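Local coordinates for Glyco_hydro_cc domain-containing protein (Cryptococcus neoformans, PDB 6UBC) that probably binds beta-1,3-glucan oligosaccharides, as a subgroup VII member of glycoside hydrolase family 128, at residues A[291-294]-A[295-298]; A[334-337]-A[338-341]; A[435-438]-A[439-443]. All coordinates share one frame; numbering follows the deposited sequence.

In the fold
From the N terminus, contact 1 comes first, in the C-terminal two thirds of helix 287-298, which links the parallel strands 268-270 and 307-309. Contact 2 follows as the chain leaves helix 324-331 and enters strand 339-345; its loop returns to contact 1, where Thr334 meets Trp294 and Asp295, so the two stand side by side, centres about 13 Å apart. Contact 3 lies in the last helix, 431-441, across the chain's centre, about 36 Å from contact 1 and 27 Å from contact 2, centre to centre. All three are local and follow in series, none nested or crossing; contacts 1 and 3 each run along about two turns at the end of a helix, and contact 2 leads into a strand.

Contact 1. Residues A[291-294]-A[295-298]; sequences ASLW and DSTI
Ile298 lies over one face of the Trp294 indole, one turn further along helix 287-298, the helix of a beta-alpha-beta crossover between strands 268-270 and 307-309. Its CG2 makes a CH-pi contact with the six-membered ring, 4.0 Å from the centroid and only 8° off the normal. Ile298 CD1 comes within 3.5 Å of Trp294 CE3, with CZ3 next. The indole reaches this place because its CG stands anti to the backbone N. Along the outer flank of the helix, Leu293 CD1 rests against Thr297, 3.4 Å from OG1, and that hydroxyl shares a hydrogen bond with Ser296 OG (2.9 Å). A water joins Ser292 OG to Ser296 OG, completing a small polar chain on the exposed side.

Beneath these side chains the backbone keeps its i to i+4 bonds, but they bend toward the end: the N-H...O angle falls from 158° for Asp295 N to Ala291 O to 137° for Ile298 N to Trp294 O, where the turn widens to pi type. Outside the helix, Phe328 meets the indole edge-to-face, and Leu308 of strand 307-309 touches both Trp294 and Ile298. The loop beyond helix 324-331 engages the polar ends: Trp294 NE1 donates to Thr334 O, Asp295 OD2 accepts from Ser333 N and OD1 from Thr334 N, while OD1 also sits at the indole edge, 3.6 Å from Trp294 CD1.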
# COMPACT_ATOMS: atom_id res chain seq x y z
N ALA A 291 -9.12 -12.29 -10.40
CA ALA A 291 -10.11 -12.85 -9.47
C ALA A 291 -9.74 -14.31 -9.17
O ALA A 291 -9.70 -14.69 -8.00
CB ALA A 291 -11.49 -12.74 -10.06
N SER A 292 -9.50 -15.10 -10.22
CA SER A 292 -9.14 -16.52 -10.10
C SER A 292 -7.84 -16.66 -9.27
O SER A 292 -7.82 -17.52 -8.38
CB SER A 292 -9.03 -17.21 -11.44
OG SER A 292 -8.71 -18.58 -11.15
N LEU A 293 -6.82 -15.82 -9.48
CA LEU A 293 -5.53 -15.92 -8.75
C LEU A 293 -5.74 -15.56 -7.27
O LEU A 293 -5.19 -16.24 -6.41
CB LEU A 293 -4.50 -15.01 -9.42
CG LEU A 293 -3.11 -15.05 -8.80
CD1 LEU A 293 -2.57 -16.46 -8.83
CD2 LEU A 293 -2.17 -14.11 -9.59
N TRP A 294 -6.49 -14.49 -7.02
CA TRP A 294 -6.86 -14.06 -5.67
C TRP A 294 -7.49 -15.25 -4.93
O TRP A 294 -7.00 -15.63 -3.86
CB TRP A 294 -7.82 -12.87 -5.79
CG TRP A 294 -8.36 -12.48 -4.45
CD1 TRP A 294 -9.46 -13.02 -3.87
CD2 TRP A 294 -7.86 -11.48 -3.53
NE1 TRP A 294 -9.67 -12.44 -2.66
CE2 TRP A 294 -8.71 -11.50 -2.41
CE3 TRP A 294 -6.80 -10.55 -3.55
CZ2 TRP A 294 -8.52 -10.66 -1.32
CZ3 TRP A 294 -6.60 -9.72 -2.47
CH2 TRP A 294 -7.47 -9.77 -1.37
N ASP A 295 -8.47 -15.87 -5.54
CA ASP A 295 -9.25 -16.94 -4.91
C ASP A 295 -8.37 -18.18 -4.69
O ASP A 295 -8.43 -18.73 -3.58
CB ASP A 295 -10.52 -17.30 -5.67
CG ASP A 295 -11.65 -16.34 -5.32
OD1 ASP A 295 -11.67 -15.85 -4.16
OD2 ASP A 295 -12.44 -16.06 -6.21
N SER A 296 -7.50 -18.51 -5.63
CA SER A 296 -6.73 -19.77 -5.56
C SER A 296 -5.50 -19.64 -4.69
O SER A 296 -5.10 -20.64 -4.12
CB SER A 296 -6.33 -20.22 -6.92
OG SER A 296 -5.31 -19.39 -7.45
N THR A 297 -4.88 -18.47 -4.60
CA THR A 297 -3.49 -18.29 -4.11
C THR A 297 -3.40 -17.37 -2.89
O THR A 297 -2.63 -17.68 -2.01
CB THR A 297 -2.62 -17.83 -5.28
OG1 THR A 297 -2.76 -18.79 -6.31
CG2 THR A 297 -1.15 -17.70 -4.97
N ILE A 298 -4.22 -16.30 -2.81
CA ILE A 298 -4.27 -15.37 -1.66
C ILE A 298 -5.32 -15.84 -0.64
O ILE A 298 -4.96 -16.06 0.56
CB ILE A 298 -4.53 -13.94 -2.17
CG1 ILE A 298 -3.31 -13.38 -2.91
CG2 ILE A 298 -4.89 -13.06 -0.99
CD1 ILE A 298 -3.59 -12.06 -3.65
O HOH W 1 -5.83 -18.97 -10.50

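Contact 2. Residues A[334-337]-A[338-341]; sequences TSWD and ITNL
Trp336 reaches forward along its own chain to meet Ile338 and Thr339, where the loop after helix 324-331 turns into strand 339-345. With chi1 at 59°, CG lies between the backbone N and the carbonyl carbon, and the indole is carried alongside the following residues. Starting from the root, CB stands 4.0 Å from Ile338 O, an approach that tightens along the ring until CD1 is 3.2 Å from the same oxygen. The carbonyl meets this part of the indole obliquely.

Next in the ring, NE1 gives its hydrogen to Thr339 OG1 over 3.0 Å, with an N-H...O angle of 154°. The acceptor sits at the ring edge, tilted 15° out of the indole plane. Thr339 presents the hydroxyl with OG1 anti to its carbonyl carbon. The bond satisfies the polar atom of this buried indole and helps fix the rotation of the ring. Further round, CE2 is 4.0 Å from Thr339 OG1. Other elements pack on the side chain: Leu325, Phe328 and Ser329 of helix 324-331 touch it, Tyr362 meets it edge-to-face, and Lys364 makes a cation-pi contact.

The neighbouring side chain, Asp337, turns its carboxylate to other partners, with OD1 in a salt bridge to Lys302 and OD2 accepting from Leu308 N. Backbone bonds of Ile338 to Leu308 and Ser310, and of Thr339 to Pro365 and Trp367, bring the chain between its neighbours. The arrangement marks the passage from an alpha-to-beta loop into an inner parallel strand, in keeping with the beta/alpha-barrel architecture of glycoside hydrolases of this family.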
# COMPACT_ATOMS: atom_id res chain seq x y z
N THR A 334 -13.94 -15.08 -2.14
CA THR A 334 -13.50 -14.66 -0.77
C THR A 334 -13.15 -13.18 -0.83
O THR A 334 -12.25 -12.83 -1.64
CB THR A 334 -12.29 -15.46 -0.29
OG1 THR A 334 -12.76 -16.81 -0.18
CG2 THR A 334 -11.71 -14.94 1.01
N SER A 335 -13.86 -12.33 -0.09
CA SER A 335 -13.64 -10.86 -0.22
C SER A 335 -12.38 -10.49 0.57
O SER A 335 -11.81 -11.32 1.33
CB SER A 335 -14.83 -9.97 0.12
OG SER A 335 -14.60 -8.61 -0.42
N TRP A 336 -11.98 -9.24 0.43
CA TRP A 336 -10.86 -8.72 1.22
C TRP A 336 -11.38 -8.21 2.57
O TRP A 336 -12.61 -7.93 2.69
CB TRP A 336 -10.12 -7.64 0.45
CG TRP A 336 -10.96 -6.45 0.06
CD1 TRP A 336 -11.14 -5.33 0.81
CD2 TRP A 336 -11.56 -6.20 -1.20
NE1 TRP A 336 -11.85 -4.42 0.11
CE2 TRP A 336 -12.09 -4.91 -1.15
CE3 TRP A 336 -11.67 -6.91 -2.39
CZ2 TRP A 336 -12.78 -4.36 -2.21
CZ3 TRP A 336 -12.37 -6.36 -3.44
CH2 TRP A 336 -12.93 -5.10 -3.34
N ASP A 337 -10.45 -8.04 3.51
CA ASP A 337 -10.75 -7.44 4.84
C ASP A 337 -10.56 -5.92 4.78
O ASP A 337 -11.30 -5.19 5.43
CB ASP A 337 -9.87 -8.07 5.89
CG ASP A 337 -10.05 -9.54 6.02
OD1 ASP A 337 -11.17 -9.92 6.23
OD2 ASP A 337 -9.08 -10.28 5.93
N ILE A 338 -9.52 -5.50 4.04
CA ILE A 338 -8.99 -4.10 4.03
C ILE A 338 -8.86 -3.62 2.58
O ILE A 338 -8.26 -4.32 1.79
CB ILE A 338 -7.68 -4.01 4.83
CG1 ILE A 338 -7.94 -4.27 6.32
CG2 ILE A 338 -7.00 -2.67 4.60
CD1 ILE A 338 -6.71 -4.37 7.11
N THR A 339 -9.47 -2.47 2.29
CA THR A 339 -9.47 -1.85 0.95
C THR A 339 -8.13 -1.11 0.84
O THR A 339 -7.77 -0.33 1.72
CB THR A 339 -10.65 -0.92 0.71
OG1 THR A 339 -11.85 -1.62 1.05
CG2 THR A 339 -10.72 -0.46 -0.73
N ASN A 340 -7.42 -1.40 -0.25
CA ASN A 340 -6.06 -0.92 -0.52
C ASN A 340 -6.14 0.30 -1.41
O ASN A 340 -6.62 0.13 -2.58
CB ASN A 340 -5.28 -2.03 -1.23
CG ASN A 340 -3.82 -1.73 -1.48
OD1 ASN A 340 -3.39 -0.60 -1.29
ND2 ASN A 340 -3.08 -2.75 -1.94
N LEU A 341 -5.59 1.44 -0.98
CA LEU A 341 -5.53 2.64 -1.82
C LEU A 341 -4.06 2.98 -2.14
O LEU A 341 -3.17 2.85 -1.26
CB LEU A 341 -6.14 3.84 -1.09
CG LEU A 341 -7.66 3.99 -1.22
CD1 LEU A 341 -8.39 2.76 -0.77
CD2 LEU A 341 -8.15 5.26 -0.46

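Contact 3. Residues A[435-438]-A[439-443]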
# COMPACT_ATOMS: atom_id res chain seq x y z
N THR A 435 11.12 14.65 6.76
CA THR A 435 9.81 15.28 7.03
C THR A 435 8.84 14.15 7.39
O THR A 435 8.06 14.30 8.33
CB THR A 435 9.24 16.06 5.84
OG1 THR A 435 10.15 17.12 5.54
CG2 THR A 435 7.87 16.61 6.14
N TYR A 436 8.87 13.04 6.65
CA TYR A 436 7.95 11.93 6.99
C TYR A 436 8.29 11.43 8.41
O TYR A 436 7.37 11.23 9.22
CB TYR A 436 8.10 10.75 6.03
CG TYR A 436 7.14 9.62 6.28
CD1 TYR A 436 5.78 9.78 6.13
CD2 TYR A 436 7.61 8.32 6.48
CE1 TYR A 436 4.91 8.72 6.26
CE2 TYR A 436 6.75 7.25 6.64
CZ TYR A 436 5.38 7.44 6.53
OH TYR A 436 4.49 6.39 6.64
N LEU A 437 9.57 11.20 8.68
CA LEU A 437 9.99 10.63 10.00
C LEU A 437 9.50 11.57 11.10
O LEU A 437 8.96 11.08 12.11
CB LEU A 437 11.48 10.36 10.04
CG LEU A 437 12.06 9.87 11.39
CD1 LEU A 437 11.33 8.67 11.90
CD2 LEU A 437 13.57 9.62 11.31
N THR A 438 9.73 12.86 10.98
CA THR A 438 9.32 13.84 12.01
C THR A 438 7.82 13.84 12.18
O THR A 438 7.37 13.83 13.32
CB THR A 438 9.82 15.24 11.66
OG1 THR A 438 11.24 15.18 11.62
CG2 THR A 438 9.36 16.23 12.70
N ALA A 439 7.07 13.82 11.10
CA ALA A 439 5.59 13.82 11.16
C ALA A 439 5.11 12.54 11.87
O ALA A 439 4.27 12.66 12.78
CB ALA A 439 5.02 13.97 9.77
N ILE A 440 5.59 11.35 11.54
CA ILE A 440 4.99 10.14 12.12
C ILE A 440 5.49 10.06 13.57
O ILE A 440 4.78 9.50 14.38
CB ILE A 440 5.33 8.90 11.30
CG1 ILE A 440 6.83 8.56 11.30
CG2 ILE A 440 4.82 9.04 9.88
CD1 ILE A 440 7.13 7.24 10.62
N SER A 441 6.61 10.69 13.91
CA SER A 441 7.21 10.61 15.27
C SER A 441 6.37 11.42 16.27
O SER A 441 6.47 11.15 17.51
CB SER A 441 8.70 11.05 15.26
OG SER A 441 9.46 10.04 14.60
N GLN A 442 5.53 12.33 15.80
CA GLN A 442 4.61 13.06 16.70
C GLN A 442 3.57 12.10 17.29
O GLN A 442 3.00 12.43 18.34
CB GLN A 442 3.79 14.09 15.95
CG GLN A 442 4.62 15.15 15.29
CD GLN A 442 3.70 15.93 14.38
OE1 GLN A 442 3.25 15.47 13.29
NE2 GLN A 442 3.36 17.08 14.88
N TYR A 443 3.34 10.97 16.66
CA TYR A 443 2.27 9.99 17.05
C TYR A 443 2.84 8.80 17.80
O TYR A 443 2.23 8.37 18.77
CB TYR A 443 1.45 9.55 15.81
CG TYR A 443 0.74 10.72 15.18
CD1 TYR A 443 -0.50 11.13 15.64
CD2 TYR A 443 1.36 11.49 14.19
CE1 TYR A 443 -1.11 12.28 15.15
CE2 TYR A 443 0.73 12.61 13.69
CZ TYR A 443 -0.49 13.02 14.16
OH TYR A 443 -1.10 14.12 13.66
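The closing turns of helix 431-441, the last helix of the chain, join Tyr436 to Ile440, both buried, and Leu437 to Ser441 next to them. Ile440 CG2 lies over one face of the phenol ring, a CH-pi contact 3.8 Å from the centroid and 19° off the normal. The methyl is shifted toward the rim, so that Tyr436 CE1 is its nearest ring atom, at 3.6 Å. Ile440 CD1, at the end of the other branch, comes to 4.0 Å from Tyr436 CE2 across the ring. The first torsion of Ile440 puts CG1 between the backbone N and the carbonyl carbon and leaves CG2 directed at the ring.

Next to this pair, Ser441 folds its hydroxyl back onto the helix. OG donates to Leu437 O over 2.7 Å, from above the carbonyl plane, while Ser441 N reaches the same oxygen from the opposite face at 3.0 Å. Two donors thus grip one carbonyl, and the hydroxyl's hydrogen is spent within the turn. Leu437 CD1 lies beside it, 3.6 Å from Ser441 OG.

The main-chain bonds record the fading of the helix. Ala439 N to Thr435 O and Ile440 N to Tyr436 O are straight, at 162° and 160°, but Gln442 N reaches Thr438 O only weakly, at 3.4 Å. Outward from the turn, Tyr436 OH bonds to Gly205 O, and its ring meets Tyr411; Tyr436 and Ile440 both touch Ala204 of strand 204-207 and Tyr409 of strand 406-411, while Thr435 and Ala439 pack on Asn394 of helix 386-402. The last helix therefore lies against two adjacent parallel strands, with helix 386-402 beside it.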